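Local coordinates for alpha-glucosidase (Bacteroides thetaiotaomicron, PDB 5XFM), which hydrolyses terminal beta-L-arabinopyranosyl and alpha-galactosyl residues as a bifunctional, calcium-containing glycoside hydrolase of family 97, at residues T507-T519 and L630-K642. The protein carries 1 engineered substitution. Sequence-based numbering, arbitrary orientation.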
loop_
_atom_site.group_PDB
_atom_site.type_symbol
_atom_site.label_atom_id
_atom_site.label_comp_id
_atom_site.label_asym_id
_atom_site.label_seq_id
_atom_site.Cartn_x
_atom_site.Cartn_y
_atom_site.Cartn_z
ATOM N N THR A 507 -3.690 1.753 26.221
ATOM C CA THR A 507 -3.868 3.188 26.395
ATOM C C THR A 507 -3.313 3.957 25.200
ATOM O O THR A 507 -2.119 3.866 24.904
ATOM C CB THR A 507 -3.177 3.678 27.690
ATOM O OG1 THR A 507 -3.720 2.972 28.814
ATOM C CG2 THR A 507 -3.390 5.170 27.898
ATOM N N ARG A 508 -4.180 4.697 24.509
ATOM C CA ARG A 508 -3.739 5.562 23.426
ATOM C C ARG A 508 -2.738 6.595 23.933
ATOM O O ARG A 508 -2.950 7.199 24.980
ATOM C CB ARG A 508 -4.924 6.269 22.773
ATOM C CG ARG A 508 -4.508 7.311 21.736
ATOM C CD ARG A 508 -5.686 7.840 20.933
ATOM N NE ARG A 508 -6.858 8.158 21.746
ATOM C CZ ARG A 508 -7.409 9.367 21.821
ATOM N NH1 ARG A 508 -6.882 10.375 21.143
ATOM N NH2 ARG A 508 -8.486 9.570 22.571
ATOM N N ARG A 509 -1.653 6.787 23.184
ATOM C CA ARG A 509 -0.590 7.712 23.570
ATOM C C ARG A 509 -0.638 9.022 22.803
ATOM O O ARG A 509 0.069 9.974 23.141
ATOM C CB ARG A 509 0.774 7.061 23.360
ATOM C CG ARG A 509 0.976 5.808 24.175
ATOM C CD ARG A 509 0.801 6.107 25.652
ATOM N NE ARG A 509 1.375 5.046 26.470
ATOM C CZ ARG A 509 1.062 4.825 27.742
ATOM N NH1 ARG A 509 0.167 5.592 28.352
ATOM N NH2 ARG A 509 1.647 3.831 28.399
ATOM N N THR A 510 -1.479 9.066 21.775
ATOM C CA THR A 510 -1.583 10.226 20.901
ATOM C C THR A 510 -2.852 11.028 21.177
ATOM O O THR A 510 -3.767 10.547 21.838
ATOM C CB THR A 510 -1.572 9.802 19.427
ATOM O OG1 THR A 510 -2.535 8.760 19.231
ATOM C CG2 THR A 510 -0.197 9.290 19.029
ATOM N N THR A 511 -2.897 12.253 20.666
ATOM C CA THR A 511 -4.026 13.145 20.915
ATOM C C THR A 511 -5.185 12.955 19.935
ATOM O O THR A 511 -5.042 12.303 18.897
ATOM C CB THR A 511 -3.578 14.607 20.880
ATOM O OG1 THR A 511 -3.141 14.943 19.554
ATOM C CG2 THR A 511 -2.433 14.822 21.852
ATOM N N ASP A 512 -6.334 13.532 20.275
ATOM C CA ASP A 512 -7.503 13.452 19.415
ATOM C C ASP A 512 -7.216 14.087 18.060
ATOM O O ASP A 512 -7.579 13.537 17.020
ATOM C CB ASP A 512 -8.709 14.134 20.065
ATOM C CG ASP A 512 -9.158 13.445 21.340
ATOM O OD1 ASP A 512 -8.578 12.396 21.684
ATOM O OD2 ASP A 512 -10.101 13.949 21.991
ATOM N N VAL A 513 -6.547 15.232 18.073
ATOM C CA VAL A 513 -6.266 15.941 16.830
ATOM C C VAL A 513 -5.267 15.142 15.990
ATOM O O VAL A 513 -5.363 15.123 14.763
ATOM C CB VAL A 513 -5.741 17.368 17.090
ATOM C CG1 VAL A 513 -5.371 18.041 15.785
ATOM C CG2 VAL A 513 -6.815 18.192 17.781
ATOM N N PHE A 514 -4.331 14.462 16.650
ATOM C CA PHE A 514 -3.477 13.478 15.979
ATOM C C PHE A 514 -4.333 12.480 15.198
ATOM O O PHE A 514 -4.102 12.229 14.014
ATOM C CB PHE A 514 -2.593 12.743 16.994
ATOM C CG PHE A 514 -1.707 11.681 16.386
ATOM C CD1 PHE A 514 -2.213 10.427 16.058
ATOM C CD2 PHE A 514 -0.358 11.927 16.170
ATOM C CE1 PHE A 514 -1.404 9.457 15.500
ATOM C CE2 PHE A 514 0.463 10.954 15.616
ATOM C CZ PHE A 514 -0.062 9.720 15.278
ATOM N N GLN A 515 -5.307 11.898 15.885
ATOM C CA GLN A 515 -6.198 10.911 15.284
ATOM C C GLN A 515 -6.979 11.457 14.101
ATOM O O GLN A 515 -7.155 10.760 13.104
ATOM C CB GLN A 515 -7.166 10.351 16.335
ATOM C CG GLN A 515 -6.476 9.604 17.456
ATOM C CD GLN A 515 -5.789 8.347 16.940
ATOM O OE1 GLN A 515 -6.369 7.585 16.163
ATOM N NE2 GLN A 515 -4.554 8.124 17.372
ATOM N N LEU A 516 -7.505 12.670 14.246
ATOM C CA LEU A 516 -8.245 13.331 13.178
ATOM C C LEU A 516 -7.332 13.546 11.956
ATOM O O LEU A 516 -7.713 13.263 10.817
ATOM C CB LEU A 516 -8.837 14.654 13.683
ATOM C CG LEU A 516 -9.791 14.577 14.893
ATOM C CD1 LEU A 516 -10.388 15.937 15.223
ATOM C CD2 LEU A 516 -10.906 13.546 14.717
ATOM N N ALA A 517 -6.117 14.023 12.219
ATOM C CA ALA A 517 -5.099 14.224 11.195
ATOM C C ALA A 517 -4.796 12.925 10.462
ATOM O O ALA A 517 -4.501 12.920 9.265
ATOM C CB ALA A 517 -3.824 14.784 11.815
ATOM N N THR A 518 -4.864 11.824 11.200
ATOM C CA THR A 518 -4.583 10.506 10.648
ATOM C C THR A 518 -5.622 10.066 9.595
ATOM O O THR A 518 -5.327 9.249 8.724
ATOM C CB THR A 518 -4.497 9.477 11.814
ATOM O OG1 THR A 518 -3.154 9.439 12.314
ATOM C CG2 THR A 518 -4.910 8.077 11.396
ATOM N N THR A 519 -6.821 10.642 9.635
ATOM C CA THR A 519 -7.819 10.342 8.606
ATOM C C THR A 519 -7.436 10.959 7.259
ATOM O O THR A 519 -7.890 10.517 6.199
ATOM C CB THR A 519 -9.238 10.821 9.019
ATOM O OG1 THR A 519 -9.287 12.254 9.064
ATOM C CG2 THR A 519 -9.617 10.243 10.383
ATOM N N LEU A 630 3.429 27.154 12.953
ATOM C CA LEU A 630 2.694 26.284 13.869
ATOM C C LEU A 630 3.646 25.494 14.743
ATOM O O LEU A 630 4.726 25.127 14.299
ATOM C CB LEU A 630 1.785 25.327 13.091
ATOM C CG LEU A 630 0.570 25.913 12.366
ATOM C CD1 LEU A 630 -0.072 24.874 11.474
ATOM C CD2 LEU A 630 -0.448 26.448 13.370
ATOM N N GLU A 631 3.232 25.218 15.975
ATOM C CA GLU A 631 3.995 24.339 16.853
ATOM C C GLU A 631 3.161 23.118 17.213
ATOM O O GLU A 631 2.002 23.242 17.600
ATOM C CB GLU A 631 4.450 25.096 18.104
ATOM C CG GLU A 631 5.064 24.232 19.200
ATOM C CD GLU A 631 5.688 25.075 20.298
ATOM O OE1 GLU A 631 5.884 24.550 21.412
ATOM O OE2 GLU A 631 5.850 26.297 20.091
ATOM N N ILE A 632 3.764 21.941 17.078
ATOM C CA ILE A 632 3.083 20.680 17.337
ATOM C C ILE A 632 3.750 19.931 18.486
ATOM O O ILE A 632 4.923 19.554 18.399
ATOM C CB ILE A 632 3.062 19.782 16.083
ATOM C CG1 ILE A 632 2.589 20.569 14.858
ATOM C CG2 ILE A 632 2.195 18.556 16.320
ATOM C CD1 ILE A 632 2.879 19.880 13.533
ATOM N N ARG A 633 2.999 19.729 19.563
ATOM C CA ARG A 633 3.461 18.954 20.707
ATOM C C ARG A 633 3.770 17.517 20.299
ATOM O O ARG A 633 3.242 17.030 19.296
ATOM C CB ARG A 633 2.418 18.992 21.831
ATOM C CG ARG A 633 1.232 18.060 21.648
ATOM C CD ARG A 633 0.257 18.209 22.811
ATOM N NE ARG A 633 0.673 17.450 23.988
ATOM C CZ ARG A 633 0.312 17.747 25.232
ATOM N NH1 ARG A 633 -0.472 18.792 25.463
ATOM N NH2 ARG A 633 0.738 17.005 26.245
ATOM N N PRO A 634 4.664 16.849 21.047
ATOM C CA PRO A 634 4.923 15.420 20.834
ATOM C C PRO A 634 3.651 14.577 20.931
ATOM O O PRO A 634 2.797 14.856 21.776
ATOM C CB PRO A 634 5.908 15.073 21.957
ATOM C CG PRO A 634 6.574 16.374 22.276
ATOM C CD PRO A 634 5.488 17.394 22.142
ATOM N N GLN A 635 3.539 13.571 20.062
ATOM C CA GLN A 635 2.361 12.705 19.982
ATOM C C GLN A 635 1.119 13.503 19.592
ATOM O O GLN A 635 -0.012 13.059 19.812
ATOM C CB GLN A 635 2.129 11.966 21.308
ATOM C CG GLN A 635 3.369 11.272 21.856
ATOM C CD GLN A 635 3.823 10.112 20.991
ATOM O OE1 GLN A 635 3.015 9.279 20.581
ATOM N NE2 GLN A 635 5.116 10.069 20.685
ATOM N N GLY A 636 1.336 14.684 19.016
ATOM C CA GLY A 636 0.238 15.553 18.643
ATOM C C GLY A 636 0.143 15.816 17.149
ATOM O O GLY A 636 0.952 15.313 16.350
ATOM N N GLY A 637 -0.849 16.623 16.779
ATOM C CA GLY A 637 -1.124 16.916 15.388
ATOM C C GLY A 637 -1.868 18.220 15.171
ATOM O O GLY A 637 -2.321 18.867 16.119
ATOM N N ILE A 638 -2.001 18.590 13.900
ATOM C CA ILE A 638 -2.655 19.825 13.483
ATOM C C ILE A 638 -3.393 19.563 12.179
ATOM O O ILE A 638 -2.917 18.793 11.336
ATOM C CB ILE A 638 -1.637 20.984 13.300
ATOM C CG1 ILE A 638 -1.502 21.783 14.592
ATOM C CG2 ILE A 638 -2.057 21.930 12.184
ATOM C CD1 ILE A 638 -0.271 22.651 14.642
ATOM N N LEU A 639 -4.570 20.165 12.023
ATOM C CA LEU A 639 -5.321 19.977 10.791
ATOM C C LEU A 639 -5.929 21.314 10.321
ATOM O O LEU A 639 -6.619 21.972 11.085
ATOM C CB LEU A 639 -6.392 18.909 11.020
ATOM C CG LEU A 639 -7.012 18.086 9.891
ATOM C CD1 LEU A 639 -8.158 17.265 10.464
ATOM C CD2 LEU A 639 -7.463 18.903 8.694
ATOM N N CYS A 640 -5.659 21.716 9.077
ATOM C CA CYS A 640 -6.232 22.942 8.497
ATOM C C CYS A 640 -7.171 22.639 7.329
ATOM O O CYS A 640 -6.811 21.889 6.434
ATOM C CB CYS A 640 -5.129 23.888 8.003
ATOM S SG CYS A 640 -3.906 24.387 9.224
ATOM N N ILE A 641 -8.370 23.217 7.327
ATOM C CA ILE A 641 -9.325 22.951 6.245
ATOM C C ILE A 641 -9.860 24.230 5.604
ATOM O O ILE A 641 -10.301 25.147 6.306
ATOM C CB ILE A 641 -10.533 22.117 6.735
ATOM C CG1 ILE A 641 -10.070 20.799 7.349
ATOM C CG2 ILE A 641 -11.499 21.840 5.593
ATOM C CD1 ILE A 641 -11.134 20.093 8.159
ATOM N N LYS A 642 -9.827 24.279 4.272
ATOM C CA LYS A 642 -10.549 25.314 3.529
ATOM C C LYS A 642 -10.756 24.951 2.061
ATOM O O LYS A 642 -9.798 24.747 1.316
ATOM C CB LYS A 642 -9.811 26.650 3.624
ATOM C CG LYS A 642 -10.470 27.810 2.884
ATOM C CD LYS A 642 -11.676 28.356 3.633
ATOM C CE LYS A 642 -12.421 29.400 2.807
ATOM N NZ LYS A 642 -13.814 29.604 3.286
#
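T511 and Q635 are joined by the one hydrogen bond between the two segments: T511 N gives to Q635 O at 3.1 Å, with an N-H...O angle of 151°. T510 CA adds a CA-H...O contact to the same oxygen. T511 is the N-cap of helix 512-519; its OG1 accepts from F514 N at 3.2 Å and is also bonded to D609 OD1, while D609 OD2 takes G637 N. One aspartate thus ties the N-cap to the backbone at G637.

Packing is tight from Q635 to G637. Q635, bent at chi2 (-67°), crosses the T510 side chain at about a right angle, its OE1 3.6 Å from T510 CG2, and its CB rests 3.4 Å from R509 O. The CA atoms of F514 and G637 come within 4.2 Å, so the helix lies on bare backbone, and V513 CG1 reaches to 3.2 Å from G637 O. The F514 ring presents its edge to G636 O, while T510 CG2 sits over the centre of one face. Beyond the glycines L639 points at the helix and sets its CD1 against L516, 4.0 Å from L516 O.

The loose side belongs to two arginines: exposed R509 leads away to a salt bridge with D468, and R633 brings only its CD to T511 CG2, at 4.4 Å.

Overall, helix 512-519, from the TIM-barrel-clan catalytic region, crosses strand 636-641 of the C-terminal antiparallel sheet at 54°. V583 of strand 577-584 touches F514 and A517, D609 of strand 603-609 meets V513, and F546 of helix 541-549 packs on L639.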